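Local coordinates for protein cytochrome C-552 (PDB 1H1O) that carries electrons in the periplasm as a high-potential cytochrome c of the c4 type, with two haem groups bound to one chain, at residues P33-Q38 with D81-Q86; Q46-K51 with A74-L79; P88-S93 with F133-G138. All coordinates share one frame; numbering follows the deposited sequence.

Contact 1 (P33-Q38 with D81-Q86). With HEM (protoporphyrin IX containing Fe), chain D.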
loop_
_atom_site.group_PDB
_atom_site.type_symbol
_atom_site.label_atom_id
_atom_site.label_comp_id
_atom_site.label_asym_id
_atom_site.label_seq_id
_atom_site.Cartn_x
_atom_site.Cartn_y
_atom_site.Cartn_z
ATOM N N PRO A 33 6.618 2.101 0.533
ATOM C CA PRO A 33 5.671 2.125 -0.577
ATOM C C PRO A 33 5.804 3.330 -1.462
ATOM O O PRO A 33 6.210 4.416 -1.018
ATOM C CB PRO A 33 4.329 2.100 0.128
ATOM C CG PRO A 33 4.594 2.986 1.304
ATOM C CD PRO A 33 5.970 2.519 1.783
ATOM N N ARG A 34 5.466 3.122 -2.726
ATOM C CA ARG A 34 5.462 4.194 -3.695
ATOM C C ARG A 34 4.221 4.985 -3.305
ATOM O O ARG A 34 3.260 4.421 -2.786
ATOM C CB ARG A 34 5.343 3.612 -5.104
ATOM C CG ARG A 34 6.570 2.780 -5.455
ATOM C CD ARG A 34 6.466 2.124 -6.805
ATOM N NE ARG A 34 7.668 1.343 -7.071
ATOM C CZ ARG A 34 7.662 0.069 -7.443
ATOM N NH1 ARG A 34 6.505 -0.570 -7.589
ATOM N NH2 ARG A 34 8.804 -0.558 -7.684
ATOM N N LEU A 35 4.245 6.288 -3.538
ATOM C CA LEU A 35 3.126 7.141 -3.169
ATOM C C LEU A 35 2.444 7.792 -4.352
ATOM O O LEU A 35 1.301 8.242 -4.238
ATOM C CB LEU A 35 3.607 8.232 -2.219
ATOM C CG LEU A 35 4.356 7.706 -0.998
ATOM C CD1 LEU A 35 4.740 8.879 -0.087
ATOM C CD2 LEU A 35 3.472 6.704 -0.270
ATOM N N ALA A 36 3.159 7.863 -5.472
ATOM C CA ALA A 36 2.641 8.473 -6.689
ATOM C C ALA A 36 1.248 7.956 -7.089
ATOM O O ALA A 36 1.033 6.752 -7.251
ATOM C CB ALA A 36 3.624 8.250 -7.833
ATOM N N GLY A 37 0.304 8.876 -7.236
ATOM C CA GLY A 37 -1.027 8.484 -7.651
ATOM C C GLY A 37 -1.911 7.850 -6.598
ATOM O O GLY A 37 -3.051 7.489 -6.893
ATOM N N GLN A 38 -1.407 7.699 -5.376
ATOM C CA GLN A 38 -2.220 7.113 -4.320
ATOM C C GLN A 38 -3.337 8.132 -4.091
ATOM O O GLN A 38 -3.120 9.338 -4.232
ATOM C CB GLN A 38 -1.395 6.920 -3.049
ATOM C CG GLN A 38 -2.086 6.092 -1.968
ATOM C CD GLN A 38 -2.645 4.779 -2.517
ATOM O OE1 GLN A 38 -3.806 4.710 -2.918
ATOM N NE2 GLN A 38 -1.804 3.743 -2.567
ATOM N N ASP A 81 -2.186 15.601 -1.461
ATOM C CA ASP A 81 -2.488 16.152 -2.771
ATOM C C ASP A 81 -1.305 15.983 -3.718
ATOM O O ASP A 81 -1.448 15.505 -4.850
ATOM C CB ASP A 81 -2.819 17.642 -2.637
ATOM C CG ASP A 81 -4.004 18.048 -3.483
ATOM O OD1 ASP A 81 -5.144 17.705 -3.098
ATOM O OD2 ASP A 81 -3.798 18.697 -4.532
ATOM N N TYR A 82 -0.133 16.383 -3.235
ATOM C CA TYR A 82 1.090 16.312 -4.021
ATOM C C TYR A 82 1.382 14.942 -4.614
ATOM O O TYR A 82 1.520 14.804 -5.830
ATOM C CB TYR A 82 2.289 16.745 -3.177
ATOM C CG TYR A 82 3.584 16.660 -3.941
ATOM C CD1 TYR A 82 3.870 17.563 -4.959
ATOM C CD2 TYR A 82 4.498 15.643 -3.684
ATOM C CE1 TYR A 82 5.027 17.457 -5.706
ATOM C CE2 TYR A 82 5.666 15.524 -4.424
ATOM C CZ TYR A 82 5.923 16.433 -5.435
ATOM O OH TYR A 82 7.071 16.311 -6.185
ATOM N N PHE A 83 1.498 13.929 -3.761
ATOM C CA PHE A 83 1.800 12.592 -4.249
ATOM C C PHE A 83 0.679 12.012 -5.097
ATOM O O PHE A 83 0.942 11.282 -6.049
ATOM C CB PHE A 83 2.131 11.652 -3.080
ATOM C CG PHE A 83 3.376 12.048 -2.319
ATOM C CD1 PHE A 83 3.286 12.677 -1.087
ATOM C CD2 PHE A 83 4.633 11.844 -2.867
ATOM C CE1 PHE A 83 4.438 13.102 -0.411
ATOM C CE2 PHE A 83 5.780 12.263 -2.203
ATOM C CZ PHE A 83 5.682 12.894 -0.974
ATOM N N ASN A 84 -0.567 12.336 -4.752
ATOM C CA ASN A 84 -1.707 11.839 -5.515
ATOM C C ASN A 84 -1.582 12.287 -6.964
ATOM O O ASN A 84 -1.936 11.547 -7.879
ATOM C CB ASN A 84 -3.025 12.360 -4.918
ATOM C CG ASN A 84 -4.248 12.035 -5.796
ATOM O OD1 ASN A 84 -4.487 10.878 -6.153
ATOM N ND2 ASN A 84 -5.025 13.062 -6.134
ATOM N N ALA A 85 -1.061 13.496 -7.162
ATOM C CA ALA A 85 -0.890 14.057 -8.499
ATOM C C ALA A 85 0.390 13.613 -9.198
ATOM O O ALA A 85 0.468 13.665 -10.420
ATOM C CB ALA A 85 -0.942 15.582 -8.434
ATOM N N GLN A 86 1.387 13.179 -8.431
ATOM C CA GLN A 86 2.660 12.740 -9.008
ATOM C C GLN A 86 2.509 11.898 -10.253
ATOM O O GLN A 86 1.596 11.084 -10.357
ATOM C CB GLN A 86 3.470 11.918 -8.012
ATOM C CG GLN A 86 4.395 12.698 -7.112
ATOM C CD GLN A 86 5.624 11.876 -6.725
ATOM O OE1 GLN A 86 6.660 11.938 -7.389
ATOM N NE2 GLN A 86 5.503 11.087 -5.662
HETATM C CHA HEM D . 4.648 4.768 4.360
HETATM C CHB HEM D . 3.857 9.443 3.604
HETATM C CHC HEM D . 8.455 10.360 4.722
HETATM C CHD HEM D . 9.277 5.721 5.360
HETATM C C1A HEM D . 4.004 5.968 4.050
HETATM C C2A HEM D . 2.605 6.112 3.705
HETATM C C3A HEM D . 2.383 7.439 3.486
HETATM C C4A HEM D . 3.658 8.088 3.706
HETATM C CMA HEM D . 1.112 8.157 3.107
HETATM C CAA HEM D . 1.609 4.981 3.620
HETATM C CBA HEM D . 1.443 4.437 2.183
HETATM C CGA HEM D . 0.543 3.353 2.052
HETATM O O1A HEM D . 0.539 2.783 0.904
HETATM O O2A HEM D . -0.203 2.947 2.966
HETATM C C1B HEM D . 5.051 10.094 3.847
HETATM C C2B HEM D . 5.192 11.528 3.771
HETATM C C3B HEM D . 6.483 11.799 4.114
HETATM C C4B HEM D . 7.123 10.518 4.361
HETATM C CMB HEM D . 4.061 12.469 3.398
HETATM C CAB HEM D . 7.181 13.129 4.247
HETATM C CBB HEM D . 6.577 14.077 5.320
HETATM C C1C HEM D . 9.090 9.184 4.982
HETATM C C2C HEM D . 10.476 9.062 5.362
HETATM C C3C HEM D . 10.685 7.734 5.548
HETATM C C4C HEM D . 9.460 7.074 5.272
HETATM C CMC HEM D . 11.401 10.240 5.507
HETATM C CAC HEM D . 11.961 6.994 5.986
HETATM C CBC HEM D . 12.536 7.493 7.345
HETATM C C1D HEM D . 8.088 5.042 5.138
HETATM C C2D HEM D . 7.950 3.607 5.288
HETATM C C3D HEM D . 6.653 3.353 5.035
HETATM C C4D HEM D . 6.007 4.621 4.696
HETATM C CMD HEM D . 9.075 2.678 5.681
HETATM C CAD HEM D . 5.917 2.059 5.096
HETATM C CBD HEM D . 5.699 1.822 6.681
HETATM C CGD HEM D . 4.645 0.980 7.062
HETATM O O1D HEM D . 4.646 -0.201 6.664
HETATM O O2D HEM D . 3.724 1.375 7.832
HETATM N NA HEM D . 4.632 7.172 4.046
HETATM N NB HEM D . 6.235 9.479 4.207
HETATM N NC HEM D . 8.480 7.944 4.928
HETATM N ND HEM D . 6.906 5.635 4.777
HETATM FE FE HEM D . 6.583 7.548 4.464
#

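Contact 2 (Q46-K51 with A74-L79). With HEM (protoporphyrin IX containing Fe), chain D.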
loop_
_atom_site.group_PDB
_atom_site.type_symbol
_atom_site.label_atom_id
_atom_site.label_comp_id
_atom_site.label_asym_id
_atom_site.label_seq_id
_atom_site.Cartn_x
_atom_site.Cartn_y
_atom_site.Cartn_z
ATOM N N GLN A 46 -3.620 7.752 6.111
ATOM C CA GLN A 46 -2.392 7.149 6.615
ATOM C C GLN A 46 -1.556 8.140 7.406
ATOM O O GLN A 46 -1.187 7.878 8.545
ATOM C CB GLN A 46 -1.566 6.565 5.474
ATOM C CG GLN A 46 -2.275 5.453 4.741
ATOM C CD GLN A 46 -3.121 4.591 5.661
ATOM O OE1 GLN A 46 -4.343 4.495 5.489
ATOM N NE2 GLN A 46 -2.483 3.967 6.647
ATOM N N LEU A 47 -1.271 9.290 6.814
ATOM C CA LEU A 47 -0.481 10.298 7.506
ATOM C C LEU A 47 -1.075 10.676 8.856
ATOM O O LEU A 47 -0.339 10.874 9.823
ATOM C CB LEU A 47 -0.324 11.537 6.635
ATOM C CG LEU A 47 0.655 11.322 5.481
ATOM C CD1 LEU A 47 0.568 12.510 4.536
ATOM C CD2 LEU A 47 2.083 11.120 6.024
ATOM N N LYS A 48 -2.399 10.768 8.935
ATOM C CA LYS A 48 -3.036 11.107 10.200
ATOM C C LYS A 48 -2.926 9.928 11.165
ATOM O O LYS A 48 -2.761 10.111 12.368
ATOM C CB LYS A 48 -4.511 11.474 9.988
ATOM C CG LYS A 48 -4.739 12.817 9.305
ATOM C CD LYS A 48 -6.213 13.217 9.387
ATOM C CE LYS A 48 -6.451 14.652 8.911
ATOM N NZ LYS A 48 -7.915 14.983 8.897
ATOM N N ALA A 49 -3.008 8.719 10.625
ATOM C CA ALA A 49 -2.904 7.510 11.437
ATOM C C ALA A 49 -1.510 7.411 12.047
ATOM O O ALA A 49 -1.353 7.034 13.208
ATOM C CB ALA A 49 -3.192 6.265 10.582
ATOM N N TYR A 50 -0.503 7.732 11.246
ATOM C CA TYR A 50 0.871 7.695 11.719
ATOM C C TYR A 50 1.038 8.758 12.787
ATOM O O TYR A 50 1.647 8.523 13.832
ATOM C CB TYR A 50 1.846 7.972 10.577
ATOM C CG TYR A 50 1.994 6.809 9.634
ATOM C CD1 TYR A 50 2.162 5.517 10.126
ATOM C CD2 TYR A 50 2.021 6.999 8.253
ATOM C CE1 TYR A 50 2.355 4.452 9.276
ATOM C CE2 TYR A 50 2.215 5.920 7.384
ATOM C CZ TYR A 50 2.382 4.656 7.912
ATOM O OH TYR A 50 2.600 3.581 7.085
ATOM N N LYS A 51 0.483 9.931 12.512
ATOM C CA LYS A 51 0.577 11.038 13.442
ATOM C C LYS A 51 -0.036 10.679 14.784
ATOM O O LYS A 51 0.610 10.857 15.814
ATOM C CB LYS A 51 -0.102 12.271 12.849
ATOM C CG LYS A 51 0.095 13.551 13.647
ATOM C CD LYS A 51 -0.365 14.748 12.846
ATOM C CE LYS A 51 -0.386 15.989 13.711
ATOM N NZ LYS A 51 0.943 16.180 14.355
ATOM N N ALA A 74 -2.858 20.826 7.580
ATOM C CA ALA A 74 -2.571 21.495 6.320
ATOM C C ALA A 74 -1.525 20.789 5.469
ATOM O O ALA A 74 -1.706 20.631 4.259
ATOM C CB ALA A 74 -2.139 22.925 6.582
ATOM N N LYS A 75 -0.422 20.381 6.089
ATOM C CA LYS A 75 0.634 19.696 5.351
ATOM C C LYS A 75 0.177 18.315 4.939
ATOM O O LYS A 75 0.403 17.892 3.804
ATOM C CB LYS A 75 1.910 19.589 6.189
ATOM C CG LYS A 75 3.069 20.430 5.661
ATOM C CD LYS A 75 2.846 21.933 5.877
ATOM C CE LYS A 75 1.791 22.535 4.945
ATOM N NZ LYS A 75 1.465 23.937 5.344
ATOM N N ILE A 76 -0.460 17.606 5.864
ATOM C CA ILE A 76 -0.951 16.274 5.548
ATOM C C ILE A 76 -1.732 16.371 4.254
ATOM O O ILE A 76 -1.457 15.657 3.298
ATOM C CB ILE A 76 -1.847 15.730 6.669
ATOM C CG1 ILE A 76 -0.967 15.332 7.856
ATOM C CG2 ILE A 76 -2.662 14.540 6.171
ATOM C CD1 ILE A 76 -1.726 14.790 9.040
ATOM N N THR A 77 -2.685 17.290 4.213
ATOM C CA THR A 77 -3.495 17.475 3.017
ATOM C C THR A 77 -2.659 17.920 1.821
ATOM O O THR A 77 -2.860 17.460 0.694
ATOM C CB THR A 77 -4.589 18.519 3.264
ATOM O OG1 THR A 77 -5.427 18.074 4.340
ATOM C CG2 THR A 77 -5.431 18.725 1.995
ATOM N N ALA A 78 -1.723 18.827 2.069
ATOM C CA ALA A 78 -0.871 19.328 0.999
ATOM C C ALA A 78 -0.096 18.177 0.377
ATOM O O ALA A 78 -0.047 18.019 -0.844
ATOM C CB ALA A 78 0.091 20.380 1.550
ATOM N N LEU A 79 0.514 17.376 1.238
ATOM C CA LEU A 79 1.297 16.235 0.796
ATOM C C LEU A 79 0.422 15.215 0.090
ATOM O O LEU A 79 0.752 14.748 -1.006
ATOM C CB LEU A 79 1.983 15.591 1.996
ATOM C CG LEU A 79 3.033 16.488 2.655
ATOM C CD1 LEU A 79 3.563 15.837 3.915
ATOM C CD2 LEU A 79 4.152 16.740 1.654
HETATM C CHA HEM D . 4.648 4.768 4.360
HETATM C CHB HEM D . 3.857 9.443 3.604
HETATM C CHC HEM D . 8.455 10.360 4.722
HETATM C CHD HEM D . 9.277 5.721 5.360
HETATM C C1A HEM D . 4.004 5.968 4.050
HETATM C C2A HEM D . 2.605 6.112 3.705
HETATM C C3A HEM D . 2.383 7.439 3.486
HETATM C C4A HEM D . 3.658 8.088 3.706
HETATM C CMA HEM D . 1.112 8.157 3.107
HETATM C CAA HEM D . 1.609 4.981 3.620
HETATM C CBA HEM D . 1.443 4.437 2.183
HETATM C CGA HEM D . 0.543 3.353 2.052
HETATM O O1A HEM D . 0.539 2.783 0.904
HETATM O O2A HEM D . -0.203 2.947 2.966
HETATM C C1B HEM D . 5.051 10.094 3.847
HETATM C C2B HEM D . 5.192 11.528 3.771
HETATM C C3B HEM D . 6.483 11.799 4.114
HETATM C C4B HEM D . 7.123 10.518 4.361
HETATM C CMB HEM D . 4.061 12.469 3.398
HETATM C CAB HEM D . 7.181 13.129 4.247
HETATM C CBB HEM D . 6.577 14.077 5.320
HETATM C C1C HEM D . 9.090 9.184 4.982
HETATM C C2C HEM D . 10.476 9.062 5.362
HETATM C C3C HEM D . 10.685 7.734 5.548
HETATM C C4C HEM D . 9.460 7.074 5.272
HETATM C CMC HEM D . 11.401 10.240 5.507
HETATM C CAC HEM D . 11.961 6.994 5.986
HETATM C CBC HEM D . 12.536 7.493 7.345
HETATM C C1D HEM D . 8.088 5.042 5.138
HETATM C C2D HEM D . 7.950 3.607 5.288
HETATM C C3D HEM D . 6.653 3.353 5.035
HETATM C C4D HEM D . 6.007 4.621 4.696
HETATM C CMD HEM D . 9.075 2.678 5.681
HETATM C CAD HEM D . 5.917 2.059 5.096
HETATM C CBD HEM D . 5.699 1.822 6.681
HETATM C CGD HEM D . 4.645 0.980 7.062
HETATM O O1D HEM D . 4.646 -0.201 6.664
HETATM O O2D HEM D . 3.724 1.375 7.832
HETATM N NA HEM D . 4.632 7.172 4.046
HETATM N NB HEM D . 6.235 9.479 4.207
HETATM N NC HEM D . 8.480 7.944 4.928
HETATM N ND HEM D . 6.906 5.635 4.777
HETATM FE FE HEM D . 6.583 7.548 4.464
#

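Contact 3 (P88-S93 with F133-G138). With HEM (protoporphyrin IX containing Fe), chain C.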
loop_
_atom_site.group_PDB
_atom_site.type_symbol
_atom_site.label_atom_id
_atom_site.label_comp_id
_atom_site.label_asym_id
_atom_site.label_seq_id
_atom_site.Cartn_x
_atom_site.Cartn_y
_atom_site.Cartn_z
ATOM N N PRO A 88 5.114 9.703 -13.173
ATOM C CA PRO A 88 4.066 8.721 -13.471
ATOM C C PRO A 88 3.589 8.067 -12.180
ATOM O O PRO A 88 4.384 7.861 -11.259
ATOM C CB PRO A 88 4.778 7.701 -14.370
ATOM C CG PRO A 88 6.102 8.356 -14.741
ATOM C CD PRO A 88 6.437 9.174 -13.540
ATOM N N PRO A 89 2.283 7.752 -12.087
ATOM C CA PRO A 89 1.756 7.108 -10.877
ATOM C C PRO A 89 2.573 5.845 -10.620
ATOM O O PRO A 89 3.212 5.338 -11.536
ATOM C CB PRO A 89 0.303 6.812 -11.239
ATOM C CG PRO A 89 0.317 6.758 -12.762
ATOM C CD PRO A 89 1.224 7.913 -13.095
ATOM N N MET A 90 2.560 5.347 -9.388
ATOM C CA MET A 90 3.339 4.158 -9.048
ATOM C C MET A 90 3.227 3.072 -10.111
ATOM O O MET A 90 2.129 2.638 -10.468
ATOM C CB MET A 90 2.914 3.611 -7.691
ATOM C CG MET A 90 1.497 3.139 -7.633
ATOM S SD MET A 90 1.110 2.703 -5.946
ATOM C CE MET A 90 0.986 4.359 -5.170
ATOM N N GLN A 91 4.383 2.641 -10.610
ATOM C CA GLN A 91 4.445 1.634 -11.657
ATOM C C GLN A 91 5.384 0.504 -11.317
ATOM O O GLN A 91 6.286 0.649 -10.502
ATOM C CB GLN A 91 4.975 2.228 -12.959
ATOM C CG GLN A 91 4.184 3.334 -13.591
ATOM C CD GLN A 91 4.647 3.550 -15.011
ATOM O OE1 GLN A 91 5.843 3.486 -15.289
ATOM N NE2 GLN A 91 3.711 3.797 -15.922
ATOM N N SER A 92 5.182 -0.620 -11.983
ATOM C CA SER A 92 6.051 -1.758 -11.783
ATOM C C SER A 92 7.470 -1.283 -12.082
ATOM O O SER A 92 7.686 -0.462 -12.976
ATOM C CB SER A 92 5.679 -2.884 -12.746
ATOM O OG SER A 92 6.714 -3.853 -12.787
ATOM N N SER A 93 8.431 -1.792 -11.326
ATOM C CA SER A 93 9.821 -1.428 -11.525
ATOM C C SER A 93 10.370 -2.215 -12.709
ATOM O O SER A 93 11.349 -1.810 -13.341
ATOM C CB SER A 93 10.632 -1.767 -10.277
ATOM O OG SER A 93 10.582 -3.160 -10.010
ATOM N N PHE A 133 -9.966 3.561 -0.261
ATOM C CA PHE A 133 -9.521 2.237 -0.692
ATOM C C PHE A 133 -8.308 2.527 -1.557
ATOM O O PHE A 133 -8.436 3.040 -2.663
ATOM C CB PHE A 133 -10.605 1.518 -1.500
ATOM C CG PHE A 133 -11.859 1.261 -0.717
ATOM C CD1 PHE A 133 -12.920 2.161 -0.763
ATOM C CD2 PHE A 133 -11.954 0.152 0.119
ATOM C CE1 PHE A 133 -14.063 1.961 0.017
ATOM C CE2 PHE A 133 -13.080 -0.060 0.902
ATOM C CZ PHE A 133 -14.142 0.848 0.853
ATOM N N PRO A 134 -7.105 2.205 -1.054
ATOM C CA PRO A 134 -5.837 2.432 -1.740
ATOM C C PRO A 134 -5.584 1.713 -3.039
ATOM O O PRO A 134 -6.040 0.588 -3.263
ATOM C CB PRO A 134 -4.800 2.055 -0.678
ATOM C CG PRO A 134 -5.442 0.944 -0.023
ATOM C CD PRO A 134 -6.868 1.453 0.183
ATOM N N ARG A 135 -4.839 2.397 -3.896
ATOM C CA ARG A 135 -4.439 1.838 -5.165
ATOM C C ARG A 135 -3.404 0.814 -4.744
ATOM O O ARG A 135 -2.633 1.055 -3.816
ATOM C CB ARG A 135 -3.770 2.904 -6.023
ATOM C CG ARG A 135 -3.084 2.345 -7.243
ATOM C CD ARG A 135 -2.142 3.356 -7.850
ATOM N NE ARG A 135 -1.584 2.883 -9.116
ATOM C CZ ARG A 135 -2.072 3.204 -10.311
ATOM N NH1 ARG A 135 -3.133 4.003 -10.407
ATOM N NH2 ARG A 135 -1.494 2.737 -11.407
ATOM N N LEU A 136 -3.400 -0.335 -5.396
ATOM C CA LEU A 136 -2.423 -1.355 -5.088
ATOM C C LEU A 136 -1.637 -1.596 -6.366
ATOM O O LEU A 136 -0.522 -2.121 -6.339
ATOM C CB LEU A 136 -3.122 -2.637 -4.637
ATOM C CG LEU A 136 -3.930 -2.464 -3.351
ATOM C CD1 LEU A 136 -4.593 -3.775 -2.984
ATOM C CD2 LEU A 136 -3.003 -2.007 -2.236
ATOM N N ALA A 137 -2.238 -1.220 -7.488
ATOM C CA ALA A 137 -1.606 -1.386 -8.791
ATOM C C ALA A 137 -0.295 -0.587 -8.874
ATOM O O ALA A 137 -0.294 0.635 -8.762
ATOM C CB ALA A 137 -2.557 -0.931 -9.876
ATOM N N GLY A 138 0.819 -1.281 -9.059
ATOM C CA GLY A 138 2.085 -0.584 -9.167
ATOM C C GLY A 138 2.829 -0.462 -7.851
ATOM O O GLY A 138 3.965 -0.001 -7.818
HETATM C CHA HEM C . -5.504 -1.766 2.123
HETATM C CHB HEM C . -4.558 -5.943 -0.018
HETATM C CHC HEM C . -9.287 -6.862 -0.145
HETATM C CHD HEM C . -10.205 -2.685 1.935
HETATM C C1A HEM C . -4.814 -2.832 1.546
HETATM C C2A HEM C . -3.374 -2.926 1.431
HETATM C C3A HEM C . -3.091 -4.095 0.820
HETATM C C4A HEM C . -4.387 -4.722 0.573
HETATM C CMA HEM C . -1.762 -4.690 0.457
HETATM C CAA HEM C . -2.421 -1.894 1.925
HETATM C CBA HEM C . -2.179 -0.767 0.930
HETATM C CGA HEM C . -1.162 0.106 1.288
HETATM O O1A HEM C . -0.839 0.943 0.396
HETATM O O2A HEM C . -0.607 0.107 2.392
HETATM C C1B HEM C . -5.782 -6.549 -0.230
HETATM C C2B HEM C . -5.917 -7.856 -0.817
HETATM C C3B HEM C . -7.251 -8.118 -0.816
HETATM C C4B HEM C . -7.914 -6.968 -0.279
HETATM C CMB HEM C . -4.748 -8.700 -1.273
HETATM C CAB HEM C . -7.990 -9.336 -1.248
HETATM C CBB HEM C . -7.461 -10.655 -0.603
HETATM C C1C HEM C . -9.955 -5.812 0.387
HETATM C C2C HEM C . -11.388 -5.729 0.528
HETATM C C3C HEM C . -11.614 -4.541 1.141
HETATM C C4C HEM C . -10.360 -3.915 1.339
HETATM C CMC HEM C . -12.339 -6.817 0.067
HETATM C CAC HEM C . -12.940 -3.894 1.599
HETATM C CBC HEM C . -13.814 -4.832 2.491
HETATM C C1D HEM C . -9.002 -2.049 2.173
HETATM C C2D HEM C . -8.889 -0.753 2.830
HETATM C C3D HEM C . -7.580 -0.505 2.890
HETATM C C4D HEM C . -6.881 -1.648 2.256
HETATM C CMD HEM C . -10.052 0.056 3.321
HETATM C CAD HEM C . -6.862 0.681 3.486
HETATM C CBD HEM C . -6.802 0.526 5.071
HETATM C CGD HEM C . -6.492 1.733 5.740
HETATM O O1D HEM C . -7.348 2.686 5.788
HETATM O O2D HEM C . -5.374 1.881 6.301
HETATM N NA HEM C . -5.417 -3.922 1.024
HETATM N NB HEM C . -7.013 -6.009 0.102
HETATM N NC HEM C . -9.336 -4.680 0.887
HETATM N ND HEM C . -7.766 -2.571 1.832
HETATM FE FE HEM C . -7.398 -4.292 0.941
HETATM O O HOH W 1 0.766 1.470 -12.402
#

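Contact 1 (P33-Q38 with D81-Q86)
The carbonyl oxygen of Phe83, in the last turn of helix 73-85, accepts a hydrogen bond from the backbone of Gly37, N to O 2.8 Å, with 156° at the hydrogen. The donor comes in tilted from the carbonyl plane, and the same oxygen also meets the CA-H of Ala36, CA to O 3.3 Å. Gly37 sits inside a type II turn running from Leu35 to Gln38, where its positive phi suits a glycine; its own CA-H points to Asn84 O at 3.2 Å. Beside these backbone contacts the Phe83 ring is sandwiched. Leu35 CD1 stands 3.9 Å from the ring centroid, only 4° off the normal, a CH-pi contact, while Tyr82 CD2 lies over the opposite face. Leu35 CG is anti to its carbonyl carbon (chi1 -53°), which leaves CD1 between the phenyl face and the haem, 3.8 Å from HEM CHB. Pro33, Leu35 and Phe83 all line this haem's pocket. The methyl of Ala36 packs on Gln86 CB at 3.7 Å. The contact pins the loop that follows helix 17-20 to the C-terminal end of helix 73-85, with Met43 of helix 40-51 touching Leu35 and Phe83, and His20, predicted as the axial iron ligand, touching Leu35.

Contact 2 (Q46-K51 with A74-L79)
Leu47 meets Ile76 at its very first side-chain carbon: CB lies 3.8 Å from Ile76 CG2, with Ile76 CG1 only slightly farther. One atom on, CG already faces the haem methyls CMA and CMB. CD1 fits between the second helix and the cofactor, 4.2 Å from Leu79 CB and closer to HEM CMB, whereas CD2 drops onto the porphyrin rim, 3.4 Å from the meso carbon CHB. Leu79 adds to this side of the pocket by bringing its CD1 to 3.4 Å from HEM CMB. An alanine in place of Leu47 would keep the CB contact with Ile76 but would probably open a gap between the two helices and the haem edge, leaving the CMB methyl without much of its packing.

Ile76 reaches back over the outer part of the interface. Its CG1 is anti to the carbonyl carbon (chi1 -74°), and the extended chain beyond it carries CD1 to Lys48 CG at 3.6 Å. The Lys48 side chain runs roughly at right angles to Ile76, and CD of Lys51 touches the same methyl at 4.0 Å. The short segments of helices 40-51 and 73-85 run in broadly opposite directions, at 144°, with their axes 10.1 Å apart at closest approach.

No hydrogen bond joins the two segments. The contact is hydrocarbon throughout: the lysines lend it their methylene groups, and their chains continue past Ile76 toward the ammonium ends. Cohesion of this apolar patch probably rests on shape and exclusion of water, with Thr77 OG1 hydrogen-bonded to Glu44 OE2 of helix 40-51 as a polar link beside it. The leucines that bind the helices together also give the haem edge an apolar wall, as expected for a c-type cytochrome pocket.

Contact 3 (P88-S93 with F133-G138)
The side chains of Met90 and Arg135 lie side by side and run opposite ways, CG beside NE and SD beside CD. Met90 CG comes 3.4 Å from Arg135 NE, meeting the guanidinium obliquely, and the sulfur SD lies 3.8 Å from Arg135 CD. Pro89 takes a different position, its CB set over one face of the guanidinium, 4.4 Å from CZ. Arg135 can lie along its neighbour because CG is anti to the backbone N (chi1 169°) and the chain stays extended as far as NE. Met90 holds its CG in the crowded position between backbone N and carbonyl carbon (chi1 63°), and from there CG reaches Ala137 O and Arg135 NE.

Hydrogen bonds fix the rotation of the guanidinium. NE donates to Ala137 O within its own loop at 2.6 Å, the oxygen lying somewhat out of the guanidinium plane. NH2 donates to a water in that plane, at its edge, and the water in turn donates a hydrogen bond to Met90 O, 2.6 Å from the water oxygen. This water bridge is the polar link between the two segments, which share no direct hydrogen bond. Met90 O also receives the CA-H of Gly138, CA to O 3.5 Å and nearly straight at 166°. A side chain on Gly138 would run into that carbonyl, so the close approach of the backbones probably depends on the missing side chain.

Beyond the contact, Pro134 and Leu136 pack on the second haem, and Pro134 O accepts a hydrogen bond from His123, predicted to be the axial ligand of that haem's iron. The segment 88-93 belongs to the linker leaving helix 73-85 for helix 100-109, and it rests here on the loop between helices 120-123 and 141-153.

Contacts 1 and 2 serve the same haem from successive parts of helix 73-85: their centres lie 13 Å apart, and along the chain contact 2 is nested inside the loop closed by contact 1. Contact 3 follows them in sequence, and its 133-138 loop lines the pocket of the second haem. The two halves meet where contact 1 touches contact 3, centres 9 Å apart: Arg34 NH1 probably donates to Gly138 O at 2.6 Å, and Arg135 N to Gln38 OE1 at 2.7 Å. Contact 2 stays apart from contact 3, about 7 Å between nearest atoms. The equivalent Pro-Arg-Leu-Ala-Gly loops of both cytochrome domains thus face each other across the interface.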